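Local coordinates for protein malic enzyme (Entamoeba histolytica, PDB 3NV9) that probably catalyses the NAD- or NADP-dependent oxidative decarboxylation of malate to pyruvate, at residues 124-130 against 363-368; 163-169 against 188-194; 220-224 against 290-294; 256-260 against 280-285. All coordinates share one frame; numbering follows the deposited sequence.

Contact 1 (124-130 against 363-368); sequences MKYLGGI and FPGILK
K368 NZ reaches the carbonyl oxygen G129 O through a weak hydrogen bond of 3.3 Å, while its stronger partner is the carboxylate of D448 on helix 438-461, with which it forms a salt bridge. The lysine arrives there by a bend at chi2 (65°), which lays its methylenes alongside the end of the other segment: K368 CD sits 3.0 Å from G128 O, and I130 slides past in the opposite direction. The tip of that isoleucine, CD1, rests 3.8 Å from L367 CB. Further along, P364 lies beside L127 and points the same way, its CG 3.7 Å from L127 CB. P364 CB packs against the backbone of G128, where the CA atoms of P364 and G128 come within 4.3 Å. M124, extended beyond CG, crosses the F363 side chain at about a right angle, with M124 CG 3.5 Å from F363 CE2, and its methyl CE meets L367 CD1. Helices 114-128 and 363-372 thus cross nearly perpendicularly, their local axes at 85°, and join the N-terminal and NAD-binding family regions. The lysine's charge, brought into a buried, mostly apolar interface, is met by G129 O and probably balanced by D448.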
loop_
_atom_site.group_PDB
_atom_site.type_symbol
_atom_site.label_atom_id
_atom_site.label_comp_id
_atom_site.label_asym_id
_atom_site.label_seq_id
_atom_site.Cartn_x
_atom_site.Cartn_y
_atom_site.Cartn_z
ATOM N N MET A 124 -0.434 -12.915 -2.535
ATOM C CA MET A 124 0.431 -12.481 -3.658
ATOM C C MET A 124 1.899 -12.486 -3.215
ATOM O O MET A 124 2.816 -12.787 -3.983
ATOM C CB MET A 124 0.015 -11.108 -4.128
ATOM C CG MET A 124 -1.194 -11.216 -5.096
ATOM S SD MET A 124 -1.811 -9.582 -5.381
ATOM C CE MET A 124 -3.503 -9.971 -5.948
ATOM N N LYS A 125 2.116 -12.146 -1.959
ATOM C CA LYS A 125 3.486 -12.127 -1.486
ATOM C C LYS A 125 4.000 -13.548 -1.294
ATOM O O LYS A 125 5.037 -13.884 -1.825
ATOM C CB LYS A 125 3.637 -11.328 -0.198
ATOM C CG LYS A 125 5.093 -11.294 0.272
ATOM C CD LYS A 125 5.964 -10.441 -0.622
ATOM C CE LYS A 125 7.297 -10.193 0.049
ATOM N NZ LYS A 125 8.051 -9.161 -0.692
ATOM N N TYR A 126 3.239 -14.372 -0.568
ATOM C CA TYR A 126 3.713 -15.658 -0.141
ATOM C C TYR A 126 3.714 -16.752 -1.226
ATOM O O TYR A 126 4.492 -17.703 -1.154
ATOM C CB TYR A 126 2.950 -16.066 1.098
ATOM C CG TYR A 126 3.586 -17.188 1.875
ATOM C CD1 TYR A 126 4.784 -16.998 2.523
ATOM C CD2 TYR A 126 2.964 -18.424 1.996
ATOM C CE1 TYR A 126 5.369 -18.035 3.286
ATOM C CE2 TYR A 126 3.540 -19.468 2.743
ATOM C CZ TYR A 126 4.754 -19.252 3.382
ATOM O OH TYR A 126 5.397 -20.250 4.099
ATOM N N LEU A 127 2.840 -16.618 -2.216
ATOM C CA LEU A 127 2.763 -17.570 -3.324
ATOM C C LEU A 127 3.425 -16.968 -4.556
ATOM O O LEU A 127 4.052 -17.691 -5.325
ATOM C CB LEU A 127 1.295 -17.948 -3.694
ATOM C CG LEU A 127 0.436 -18.422 -2.510
ATOM C CD1 LEU A 127 -1.012 -18.829 -2.938
ATOM C CD2 LEU A 127 1.166 -19.560 -1.679
ATOM N N GLY A 128 3.271 -15.648 -4.750
ATOM C CA GLY A 128 3.767 -15.066 -5.962
ATOM C C GLY A 128 5.008 -14.174 -5.935
ATOM O O GLY A 128 5.474 -13.746 -7.002
ATOM N N GLY A 129 5.516 -13.815 -4.759
ATOM C CA GLY A 129 6.656 -12.933 -4.773
ATOM C C GLY A 129 6.253 -11.523 -5.159
ATOM O O GLY A 129 7.120 -10.724 -5.491
ATOM N N ILE A 130 4.959 -11.209 -5.059
ATOM C CA ILE A 130 4.453 -9.913 -5.429
ATOM C C ILE A 130 4.223 -8.983 -4.241
ATOM O O ILE A 130 3.717 -9.436 -3.203
ATOM C CB ILE A 130 3.176 -10.121 -6.231
ATOM C CG1 ILE A 130 3.514 -10.987 -7.465
ATOM C CG2 ILE A 130 2.606 -8.822 -6.713
ATOM C CD1 ILE A 130 2.335 -11.683 -8.025
ATOM N N PHE A 363 -3.982 -16.562 -9.668
ATOM C CA PHE A 363 -3.502 -15.144 -9.673
ATOM C C PHE A 363 -1.995 -14.851 -9.325
ATOM O O PHE A 363 -1.372 -13.960 -9.947
ATOM C CB PHE A 363 -4.490 -14.191 -8.970
ATOM C CG PHE A 363 -4.527 -14.293 -7.447
ATOM C CD1 PHE A 363 -5.680 -14.701 -6.803
ATOM C CD2 PHE A 363 -3.449 -13.869 -6.669
ATOM C CE1 PHE A 363 -5.752 -14.760 -5.423
ATOM C CE2 PHE A 363 -3.516 -13.881 -5.280
ATOM C CZ PHE A 363 -4.669 -14.362 -4.649
ATOM N N PRO A 364 -1.396 -15.606 -8.370
ATOM C CA PRO A 364 0.004 -15.264 -8.036
ATOM C C PRO A 364 0.913 -15.454 -9.243
ATOM O O PRO A 364 1.816 -14.620 -9.502
ATOM C CB PRO A 364 0.359 -16.234 -6.896
ATOM C CG PRO A 364 -0.977 -16.565 -6.290
ATOM C CD PRO A 364 -1.961 -16.585 -7.437
ATOM N N GLY A 365 0.625 -16.504 -9.990
ATOM C CA GLY A 365 1.401 -16.886 -11.178
ATOM C C GLY A 365 1.073 -15.990 -12.357
ATOM O O GLY A 365 1.969 -15.508 -13.021
ATOM N N ILE A 366 -0.209 -15.737 -12.606
ATOM C CA ILE A 366 -0.585 -14.775 -13.676
ATOM C C ILE A 366 0.053 -13.376 -13.505
ATOM O O ILE A 366 0.736 -12.881 -14.397
ATOM C CB ILE A 366 -2.125 -14.727 -13.871
ATOM C CG1 ILE A 366 -2.620 -16.086 -14.328
ATOM C CG2 ILE A 366 -2.564 -13.673 -14.902
ATOM C CD1 ILE A 366 -4.187 -16.311 -14.150
ATOM N N LEU A 367 -0.161 -12.746 -12.360
ATOM C CA LEU A 367 0.379 -11.429 -12.150
ATOM C C LEU A 367 1.920 -11.472 -12.192
ATOM O O LEU A 367 2.556 -10.566 -12.723
ATOM C CB LEU A 367 -0.109 -10.842 -10.794
ATOM C CG LEU A 367 -1.612 -10.502 -10.804
ATOM C CD1 LEU A 367 -2.286 -10.533 -9.433
ATOM C CD2 LEU A 367 -1.844 -9.125 -11.504
ATOM N N LYS A 368 2.533 -12.469 -11.572
ATOM C CA LYS A 368 3.964 -12.436 -11.484
ATOM C C LYS A 368 4.528 -12.464 -12.923
ATOM O O LYS A 368 5.458 -11.725 -13.258
ATOM C CB LYS A 368 4.515 -13.629 -10.669
ATOM C CG LYS A 368 6.028 -13.559 -10.423
ATOM C CD LYS A 368 6.426 -12.369 -9.544
ATOM C CE LYS A 368 7.929 -12.331 -9.257
ATOM N NZ LYS A 368 8.262 -11.063 -8.574
#

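Contact 2 (163-169 against 188-194); sequences GAINLED and IPVWHDD
With chi1 at -167°, D193 holds its CG anti to the backbone N, and E168, bent at chi2 (-79°), folds back to meet it. The modelled 2.4 Å between E168 OE1 and D193 OD2 is shorter than is sound, and the bonding of this pair is doubtful. K120 is a distant, weak ion-pair partner of both acids. Nearby, D169 N donates an almost straight bond of 2.9 Å to D194 OD2, meeting it on the syn side and somewhat out of the carboxylate plane. A water lies within hydrogen-bonding distance of E168 OE2 and D194 OD1. These acids sit at the C-terminal ends of strands 164-167 and 190-192, neighbours in a four-stranded parallel sheet and connected by helix 174-185 as a beta-alpha-beta unit. Between the two strands, I165 N donates to P189 O at 2.9 Å, L167 N to W191 O at 3.0 Å and D193 N to L167 O at 3.0 Å, with a weaker bond from W191 N to I165 O. I165, L167, V190 and H192 share the face turned to helix 174-185; there L167 CD1 packs 3.7 Å from V190 CG1, and the imidazole presents its ND1 edge to L167 O in a weak bond. N166 and W191 project from the other face, side by side, their amide and indole planes 49° apart, against L367 of helix 363-372.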
loop_
_atom_site.group_PDB
_atom_site.type_symbol
_atom_site.label_atom_id
_atom_site.label_comp_id
_atom_site.label_asym_id
_atom_site.label_seq_id
_atom_site.Cartn_x
_atom_site.Cartn_y
_atom_site.Cartn_z
ATOM N N GLY A 163 2.354 -1.344 -10.638
ATOM C CA GLY A 163 2.890 -2.086 -11.756
ATOM C C GLY A 163 1.786 -2.889 -12.352
ATOM O O GLY A 163 1.902 -3.306 -13.500
ATOM N N ALA A 164 0.731 -3.167 -11.562
ATOM C CA ALA A 164 -0.519 -3.676 -12.111
ATOM C C ALA A 164 -1.699 -3.388 -11.202
ATOM O O ALA A 164 -1.509 -3.055 -10.028
ATOM C CB ALA A 164 -0.430 -5.166 -12.351
ATOM N N ILE A 165 -2.917 -3.561 -11.728
ATOM C CA ILE A 165 -4.073 -3.445 -10.900
ATOM C C ILE A 165 -4.856 -4.733 -10.885
ATOM O O ILE A 165 -5.148 -5.303 -11.934
ATOM C CB ILE A 165 -5.088 -2.329 -11.364
ATOM C CG1 ILE A 165 -4.452 -0.949 -11.354
ATOM C CG2 ILE A 165 -6.402 -2.450 -10.547
ATOM C CD1 ILE A 165 -3.952 -0.530 -10.042
ATOM N N ASN A 166 -5.223 -5.158 -9.678
ATOM C CA ASN A 166 -5.943 -6.395 -9.510
ATOM C C ASN A 166 -7.318 -6.082 -8.948
ATOM O O ASN A 166 -7.517 -6.020 -7.723
ATOM C CB ASN A 166 -5.086 -7.329 -8.621
ATOM C CG ASN A 166 -5.820 -8.581 -8.187
ATOM O OD1 ASN A 166 -6.366 -8.611 -7.071
ATOM N ND2 ASN A 166 -5.830 -9.624 -9.036
ATOM N N LEU A 167 -8.272 -5.858 -9.846
ATOM C CA LEU A 167 -9.675 -5.605 -9.447
ATOM C C LEU A 167 -10.246 -6.843 -8.774
ATOM O O LEU A 167 -10.033 -7.957 -9.235
ATOM C CB LEU A 167 -10.555 -5.224 -10.665
ATOM C CG LEU A 167 -10.077 -4.059 -11.576
ATOM C CD1 LEU A 167 -10.743 -4.095 -12.942
ATOM C CD2 LEU A 167 -10.324 -2.686 -10.891
ATOM N N GLU A 168 -10.976 -6.647 -7.688
ATOM C CA GLU A 168 -11.674 -7.739 -7.029
ATOM C C GLU A 168 -13.106 -7.317 -6.619
ATOM O O GLU A 168 -13.304 -6.165 -6.198
ATOM C CB GLU A 168 -10.922 -8.094 -5.727
ATOM C CG GLU A 168 -9.495 -8.643 -5.871
ATOM C CD GLU A 168 -9.471 -10.108 -6.258
ATOM O OE1 GLU A 168 -8.345 -10.619 -6.413
ATOM O OE2 GLU A 168 -10.567 -10.752 -6.398
ATOM N N ASP A 169 -14.040 -8.279 -6.655
ATOM C CA ASP A 169 -15.262 -8.237 -5.838
ATOM C C ASP A 169 -16.073 -6.935 -6.098
ATOM O O ASP A 169 -16.476 -6.203 -5.177
ATOM C CB ASP A 169 -14.897 -8.411 -4.356
ATOM C CG ASP A 169 -14.384 -9.818 -4.016
ATOM O OD1 ASP A 169 -14.162 -10.629 -4.929
ATOM O OD2 ASP A 169 -14.183 -10.133 -2.811
ATOM N N ILE A 188 -0.397 0.463 -17.303
ATOM C CA ILE A 188 -0.141 -0.816 -16.645
ATOM C C ILE A 188 -1.305 -1.789 -16.942
ATOM O O ILE A 188 -2.386 -1.374 -17.341
ATOM C CB ILE A 188 0.054 -0.694 -15.106
ATOM C CG1 ILE A 188 -1.200 -0.107 -14.441
ATOM C CG2 ILE A 188 1.294 0.120 -14.809
ATOM C CD1 ILE A 188 -1.115 0.068 -12.918
ATOM N N PRO A 189 -1.056 -3.098 -16.810
ATOM C CA PRO A 189 -2.103 -4.097 -16.924
ATOM C C PRO A 189 -3.169 -4.018 -15.817
ATOM O O PRO A 189 -2.828 -3.956 -14.620
ATOM C CB PRO A 189 -1.335 -5.435 -16.779
ATOM C CG PRO A 189 -0.144 -5.087 -16.008
ATOM C CD PRO A 189 0.252 -3.714 -16.551
ATOM N N VAL A 190 -4.438 -4.055 -16.253
ATOM C CA VAL A 190 -5.599 -4.098 -15.387
ATOM C C VAL A 190 -6.448 -5.310 -15.726
ATOM O O VAL A 190 -6.758 -5.560 -16.896
ATOM C CB VAL A 190 -6.475 -2.799 -15.535
ATOM C CG1 VAL A 190 -7.736 -2.838 -14.619
ATOM C CG2 VAL A 190 -5.630 -1.629 -15.203
ATOM N N TRP A 191 -6.828 -6.061 -14.709
ATOM C CA TRP A 191 -7.620 -7.256 -14.936
ATOM C C TRP A 191 -8.538 -7.392 -13.734
ATOM O O TRP A 191 -8.386 -6.671 -12.765
ATOM C CB TRP A 191 -6.707 -8.476 -15.168
ATOM C CG TRP A 191 -6.275 -9.198 -13.946
ATOM C CD1 TRP A 191 -5.835 -8.640 -12.781
ATOM C CD2 TRP A 191 -6.210 -10.636 -13.758
ATOM N NE1 TRP A 191 -5.507 -9.642 -11.876
ATOM C CE2 TRP A 191 -5.752 -10.867 -12.449
ATOM C CE3 TRP A 191 -6.513 -11.746 -14.569
ATOM C CZ2 TRP A 191 -5.578 -12.165 -11.935
ATOM C CZ3 TRP A 191 -6.327 -13.039 -14.060
ATOM C CH2 TRP A 191 -5.872 -13.229 -12.764
ATOM N N HIS A 192 -9.488 -8.304 -13.805
ATOM C CA HIS A 192 -10.460 -8.488 -12.755
ATOM C C HIS A 192 -10.342 -9.988 -12.338
ATOM O O HIS A 192 -10.640 -10.895 -13.103
ATOM C CB HIS A 192 -11.850 -8.000 -13.261
ATOM C CG HIS A 192 -13.006 -8.272 -12.331
ATOM N ND1 HIS A 192 -12.865 -8.487 -10.980
ATOM C CD2 HIS A 192 -14.334 -8.305 -12.564
ATOM C CE1 HIS A 192 -14.051 -8.699 -10.427
ATOM N NE2 HIS A 192 -14.961 -8.589 -11.371
ATOM N N ASP A 193 -9.795 -10.221 -11.138
ATOM C CA ASP A 193 -9.438 -11.552 -10.670
ATOM C C ASP A 193 -10.653 -12.467 -10.770
ATOM O O ASP A 193 -10.538 -13.578 -11.257
ATOM C CB ASP A 193 -8.951 -11.446 -9.215
ATOM C CG ASP A 193 -8.251 -12.713 -8.690
ATOM O OD1 ASP A 193 -7.921 -13.618 -9.492
ATOM O OD2 ASP A 193 -8.075 -12.800 -7.443
ATOM N N ASP A 194 -11.824 -11.997 -10.333
ATOM C CA ASP A 194 -13.058 -12.813 -10.468
ATOM C C ASP A 194 -13.442 -13.188 -11.905
ATOM O O ASP A 194 -14.216 -14.113 -12.094
ATOM C CB ASP A 194 -14.234 -12.094 -9.848
ATOM C CG ASP A 194 -13.991 -11.783 -8.445
ATOM O OD1 ASP A 194 -14.225 -12.673 -7.593
ATOM O OD2 ASP A 194 -13.548 -10.649 -8.194
HETATM O O HOH W 1 -11.863 -12.954 -6.116
#

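Contact 3 (220-224 against 290-294)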
loop_
_atom_site.group_PDB
_atom_site.type_symbol
_atom_site.label_atom_id
_atom_site.label_comp_id
_atom_site.label_asym_id
_atom_site.label_seq_id
_atom_site.Cartn_x
_atom_site.Cartn_y
_atom_site.Cartn_z
ATOM N N CYS A 220 -18.277 -33.159 -24.188
ATOM C CA CYS A 220 -19.030 -32.986 -22.918
ATOM C C CYS A 220 -20.201 -31.998 -22.882
ATOM O O CYS A 220 -20.076 -30.848 -23.270
ATOM C CB CYS A 220 -18.097 -32.631 -21.784
ATOM S SG CYS A 220 -16.928 -33.920 -21.427
ATOM N N ARG A 221 -21.330 -32.442 -22.357
ATOM C CA ARG A 221 -22.386 -31.511 -22.101
ATOM C C ARG A 221 -22.103 -30.791 -20.769
ATOM O O ARG A 221 -21.958 -31.408 -19.703
ATOM C CB ARG A 221 -23.749 -32.240 -22.091
ATOM C CG ARG A 221 -24.248 -32.773 -23.480
ATOM C CD ARG A 221 -25.758 -33.226 -23.360
ATOM N NE ARG A 221 -26.538 -32.064 -22.942
ATOM C CZ ARG A 221 -27.129 -31.911 -21.755
ATOM N NH1 ARG A 221 -27.114 -32.866 -20.827
ATOM N NH2 ARG A 221 -27.725 -30.765 -21.487
ATOM N N MET A 222 -22.058 -29.477 -20.833
ATOM C CA MET A 222 -21.756 -28.685 -19.648
ATOM C C MET A 222 -22.894 -27.721 -19.291
ATOM O O MET A 222 -23.320 -26.939 -20.158
ATOM C CB MET A 222 -20.460 -27.932 -19.885
ATOM C CG MET A 222 -19.290 -28.883 -20.159
ATOM S SD MET A 222 -17.830 -27.882 -20.300
ATOM C CE MET A 222 -16.664 -29.072 -21.053
ATOM N N VAL A 223 -23.382 -27.800 -18.039
ATOM C CA VAL A 223 -24.385 -26.850 -17.514
ATOM C C VAL A 223 -23.776 -25.835 -16.498
ATOM O O VAL A 223 -23.241 -26.248 -15.469
ATOM C CB VAL A 223 -25.547 -27.572 -16.815
ATOM C CG1 VAL A 223 -26.620 -26.542 -16.289
ATOM C CG2 VAL A 223 -26.177 -28.606 -17.741
ATOM N N PHE A 224 -23.900 -24.533 -16.782
ATOM C CA PHE A 224 -23.445 -23.478 -15.904
ATOM C C PHE A 224 -24.570 -22.800 -15.092
ATOM O O PHE A 224 -25.463 -22.209 -15.678
ATOM C CB PHE A 224 -22.695 -22.434 -16.703
ATOM C CG PHE A 224 -21.420 -22.948 -17.309
ATOM C CD1 PHE A 224 -21.447 -23.739 -18.464
ATOM C CD2 PHE A 224 -20.177 -22.602 -16.761
ATOM C CE1 PHE A 224 -20.226 -24.210 -19.062
ATOM C CE2 PHE A 224 -18.956 -23.044 -17.344
ATOM C CZ PHE A 224 -18.977 -23.874 -18.480
ATOM N N GLU A 290 -33.968 -30.048 -16.673
ATOM C CA GLU A 290 -34.008 -30.586 -18.037
ATOM C C GLU A 290 -32.580 -30.574 -18.567
ATOM O O GLU A 290 -32.107 -31.527 -19.174
ATOM C CB GLU A 290 -34.940 -29.762 -18.964
ATOM C CG GLU A 290 -36.495 -30.090 -18.807
ATOM C CD GLU A 290 -37.460 -29.031 -19.444
ATOM O OE1 GLU A 290 -38.347 -28.501 -18.729
ATOM O OE2 GLU A 290 -37.326 -28.744 -20.663
ATOM N N ALA A 291 -31.897 -29.476 -18.333
ATOM C CA ALA A 291 -30.526 -29.371 -18.741
ATOM C C ALA A 291 -29.645 -30.480 -18.114
ATOM O O ALA A 291 -28.863 -31.104 -18.809
ATOM C CB ALA A 291 -30.006 -28.002 -18.404
ATOM N N CYS A 292 -29.825 -30.758 -16.826
ATOM C CA CYS A 292 -28.882 -31.561 -16.097
ATOM C C CYS A 292 -28.882 -33.035 -16.442
ATOM O O CYS A 292 -27.830 -33.686 -16.404
ATOM C CB CYS A 292 -29.055 -31.365 -14.586
ATOM S SG CYS A 292 -28.358 -29.823 -14.030
ATOM N N VAL A 293 -30.051 -33.591 -16.746
ATOM C CA VAL A 293 -30.113 -35.026 -17.103
ATOM C C VAL A 293 -29.123 -35.341 -18.235
ATOM O O VAL A 293 -29.016 -34.602 -19.224
ATOM C CB VAL A 293 -31.597 -35.509 -17.350
ATOM C CG1 VAL A 293 -32.450 -34.383 -17.946
ATOM C CG2 VAL A 293 -31.662 -36.833 -18.166
ATOM N N GLY A 294 -28.345 -36.389 -18.031
ATOM C CA GLY A 294 -27.253 -36.726 -18.936
ATOM C C GLY A 294 -26.043 -35.797 -19.008
ATOM O O GLY A 294 -25.126 -36.044 -19.794
#
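V223 lies over A291, its CG2 branch 3.9 Å from A291 CB, while its other methyl, CG1, faces the sulfur of C292 at a looser 4.3 Å. Two residues earlier, R221 reaches the end of helix 288-292 and bends at chi3 (60°), which turns the guanidinium end-on to a single backbone oxygen. R221 NH2 donates to A291 O at 2.9 Å and R221 NH1 to the same A291 O at 3.2 Å. The oxygen lies practically in the guanidinium plane. The NH2 bond uses a lone pair in the carbonyl plane, whereas NH1 approaches nearly in line with the carbonyl bond. V293 O is also close, 3.0 Å from R221 NH1. With helix 288-292 ending here, A291 O belongs to its last turn, and the arginine's charge would be expected to suit the partial negative charge of a helix C-terminus. A bond from R221 N to D296 OD1 ties the arginine's backbone to the chain just before strand 297-300. F251 of strand 248-252 touches both V223 and A291 and completes the apolar patch. Helix 288-292 here packs on strand 222-225 and leads into its parallel neighbour, strand 297-300, an arrangement characteristic of the Rossmann-like NAD-binding domain of malic enzymes.

Contact 4 (256-260 against 280-285)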
loop_
_atom_site.group_PDB
_atom_site.type_symbol
_atom_site.label_atom_id
_atom_site.label_comp_id
_atom_site.label_asym_id
_atom_site.label_seq_id
_atom_site.Cartn_x
_atom_site.Cartn_y
_atom_site.Cartn_z
ATOM N N SER A 256 -32.731 -20.259 -18.707
ATOM C CA SER A 256 -31.563 -20.491 -19.562
ATOM C C SER A 256 -31.275 -19.354 -20.507
ATOM O O SER A 256 -32.144 -18.537 -20.785
ATOM C CB SER A 256 -31.600 -21.833 -20.297
ATOM O OG SER A 256 -32.417 -21.828 -21.452
ATOM N N LEU A 257 -30.019 -19.269 -20.914
ATOM C CA LEU A 257 -29.590 -18.299 -21.877
ATOM C C LEU A 257 -29.661 -18.984 -23.252
ATOM O O LEU A 257 -29.331 -20.183 -23.415
ATOM C CB LEU A 257 -28.183 -17.794 -21.564
ATOM C CG LEU A 257 -28.026 -16.618 -20.586
ATOM C CD1 LEU A 257 -28.525 -16.999 -19.197
ATOM C CD2 LEU A 257 -26.582 -16.080 -20.525
ATOM N N HIS A 258 -30.153 -18.205 -24.218
ATOM C CA HIS A 258 -30.482 -18.674 -25.579
ATOM C C HIS A 258 -30.788 -17.428 -26.399
ATOM O O HIS A 258 -30.882 -16.331 -25.840
ATOM C CB HIS A 258 -31.647 -19.682 -25.572
ATOM C CG HIS A 258 -32.928 -19.165 -24.972
ATOM N ND1 HIS A 258 -33.600 -18.061 -25.459
ATOM C CD2 HIS A 258 -33.679 -19.628 -23.940
ATOM C CE1 HIS A 258 -34.694 -17.857 -24.742
ATOM N NE2 HIS A 258 -34.770 -18.795 -23.815
ATOM N N ASN A 259 -30.922 -17.579 -27.719
ATOM C CA ASN A 259 -31.090 -16.408 -28.610
ATOM C C ASN A 259 -32.458 -15.714 -28.542
ATOM O O ASN A 259 -32.634 -14.692 -29.185
ATOM C CB ASN A 259 -30.676 -16.703 -30.074
ATOM C CG ASN A 259 -31.565 -17.739 -30.756
ATOM O OD1 ASN A 259 -32.719 -17.952 -30.381
ATOM N ND2 ASN A 259 -31.014 -18.392 -31.781
ATOM N N GLY A 260 -33.390 -16.261 -27.748
ATOM C CA GLY A 260 -34.695 -15.616 -27.496
ATOM C C GLY A 260 -34.836 -14.777 -26.207
ATOM O O GLY A 260 -35.968 -14.548 -25.701
ATOM N N THR A 280 -24.682 -20.558 -27.571
ATOM C CA THR A 280 -24.809 -21.750 -26.723
ATOM C C THR A 280 -26.226 -22.255 -26.695
ATOM O O THR A 280 -27.129 -21.571 -27.185
ATOM C CB THR A 280 -24.287 -21.491 -25.271
ATOM O OG1 THR A 280 -25.045 -20.441 -24.629
ATOM C CG2 THR A 280 -22.782 -21.103 -25.306
ATOM N N ASN A 281 -26.415 -23.454 -26.146
ATOM C CA ASN A 281 -27.744 -23.956 -25.750
ATOM C C ASN A 281 -28.769 -23.856 -26.898
ATOM O O ASN A 281 -29.816 -23.202 -26.733
ATOM C CB ASN A 281 -28.229 -23.159 -24.513
ATOM C CG ASN A 281 -29.629 -23.533 -24.066
ATOM O OD1 ASN A 281 -29.999 -24.705 -24.024
ATOM N ND2 ASN A 281 -30.401 -22.536 -23.695
ATOM N N PRO A 282 -28.456 -24.481 -28.072
ATOM C CA PRO A 282 -29.304 -24.400 -29.270
ATOM C C PRO A 282 -30.705 -24.862 -28.930
ATOM O O PRO A 282 -31.658 -24.206 -29.296
ATOM C CB PRO A 282 -28.650 -25.401 -30.234
ATOM C CG PRO A 282 -27.223 -25.495 -29.747
ATOM C CD PRO A 282 -27.407 -25.497 -28.251
ATOM N N SER A 283 -30.776 -25.969 -28.194
ATOM C CA SER A 283 -31.977 -26.568 -27.587
ATOM C C SER A 283 -32.975 -25.703 -26.725
ATOM O O SER A 283 -34.097 -26.137 -26.454
ATOM C CB SER A 283 -31.491 -27.759 -26.761
ATOM O OG SER A 283 -32.561 -28.539 -26.315
ATOM N N LYS A 284 -32.589 -24.497 -26.299
ATOM C CA LYS A 284 -33.459 -23.670 -25.437
ATOM C C LYS A 284 -33.955 -24.350 -24.168
ATOM O O LYS A 284 -35.130 -24.229 -23.845
ATOM C CB LYS A 284 -34.688 -23.189 -26.204
ATOM C CG LYS A 284 -34.668 -21.716 -26.581
ATOM C CD LYS A 284 -33.871 -21.437 -27.825
ATOM C CE LYS A 284 -34.526 -20.300 -28.617
ATOM N NZ LYS A 284 -34.267 -20.458 -30.057
ATOM N N PHE A 285 -33.091 -25.048 -23.438
ATOM C CA PHE A 285 -33.529 -25.781 -22.243
ATOM C C PHE A 285 -34.430 -24.964 -21.320
ATOM O O PHE A 285 -34.145 -23.807 -21.034
ATOM C CB PHE A 285 -32.330 -26.270 -21.445
ATOM C CG PHE A 285 -31.682 -27.504 -22.006
ATOM C CD1 PHE A 285 -30.402 -27.440 -22.552
ATOM C CD2 PHE A 285 -32.345 -28.737 -21.962
ATOM C CE1 PHE A 285 -29.766 -28.598 -23.047
ATOM C CE2 PHE A 285 -31.736 -29.891 -22.444
ATOM C CZ PHE A 285 -30.435 -29.820 -22.992
HETATM O O HOH W 2 -35.079 -21.891 -18.740
HETATM O O HOH W 3 -30.649 -20.605 -28.685
#
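H258 and K284 cross at about a right angle, the lysine chain passing over one face of the imidazole. K284 CG stands 3.7 Å from the ring centroid, 23° off the normal, in a CH-pi contact shifted toward the ring's rim. The ring itself is held in its rotation from the edge: G260 N donates to H258 ND1 at 2.9 Å, lying close to the ring plane. Bends at chi2 and chi3 then carry K284 onward, across N259 at roughly a right angle, and K284 NZ bonds N259 OD1 at 3.0 Å, tilted 29° from the carbonyl plane. K284 closes a type I beta turn that begins at N281. The two loops belong to the NAD-binding region of the Rossmann type: segment 256-260 runs on from the end of the edge strand 255-256, while the loop 280-285 joins helix 271-279 to helix 288-292. N281 turns its amide to the other loop. Its ND2 meets L257 O at 2.6 Å, with the acceptor near the amide plane but the donor standing above the carbonyl plane, and makes a second, weak bond to S256 OG. The opposite end of the same amide, N281 OD1, accepts from F285 N on a lone pair, so both ends of the group are fixed. S256 OG in turn donates to F285 O at 2.7 Å, again on a lone pair in the carbonyl plane. The serine's chi1 of 80° sets OG between its backbone N and carbonyl carbon, which brings it to F285 O. One water links S256 N to F285 O, and another accepts from N259 N and weakly bridges to N281 O.

Contacts 1 and 2 form one buried core: F363 packs on D193, and M124 and L367 on N166, so the helix crossing lies against one face of the parallel sheet. Contacts 3 and 4 lie together, with centres about 12 Å apart, in a more exposed part of the NAD-binding region, and F285 joins them by touching R221, E290 and A291. Contact 1 relies on apolar side chains and contact 2 on strand pairing with a cluster of acids at one end, whereas in contacts 3 and 4 side-chain donors to backbone oxygens play a large part. Contact 4 joins two loops rather than helices or strands, with two waters bridging the loops.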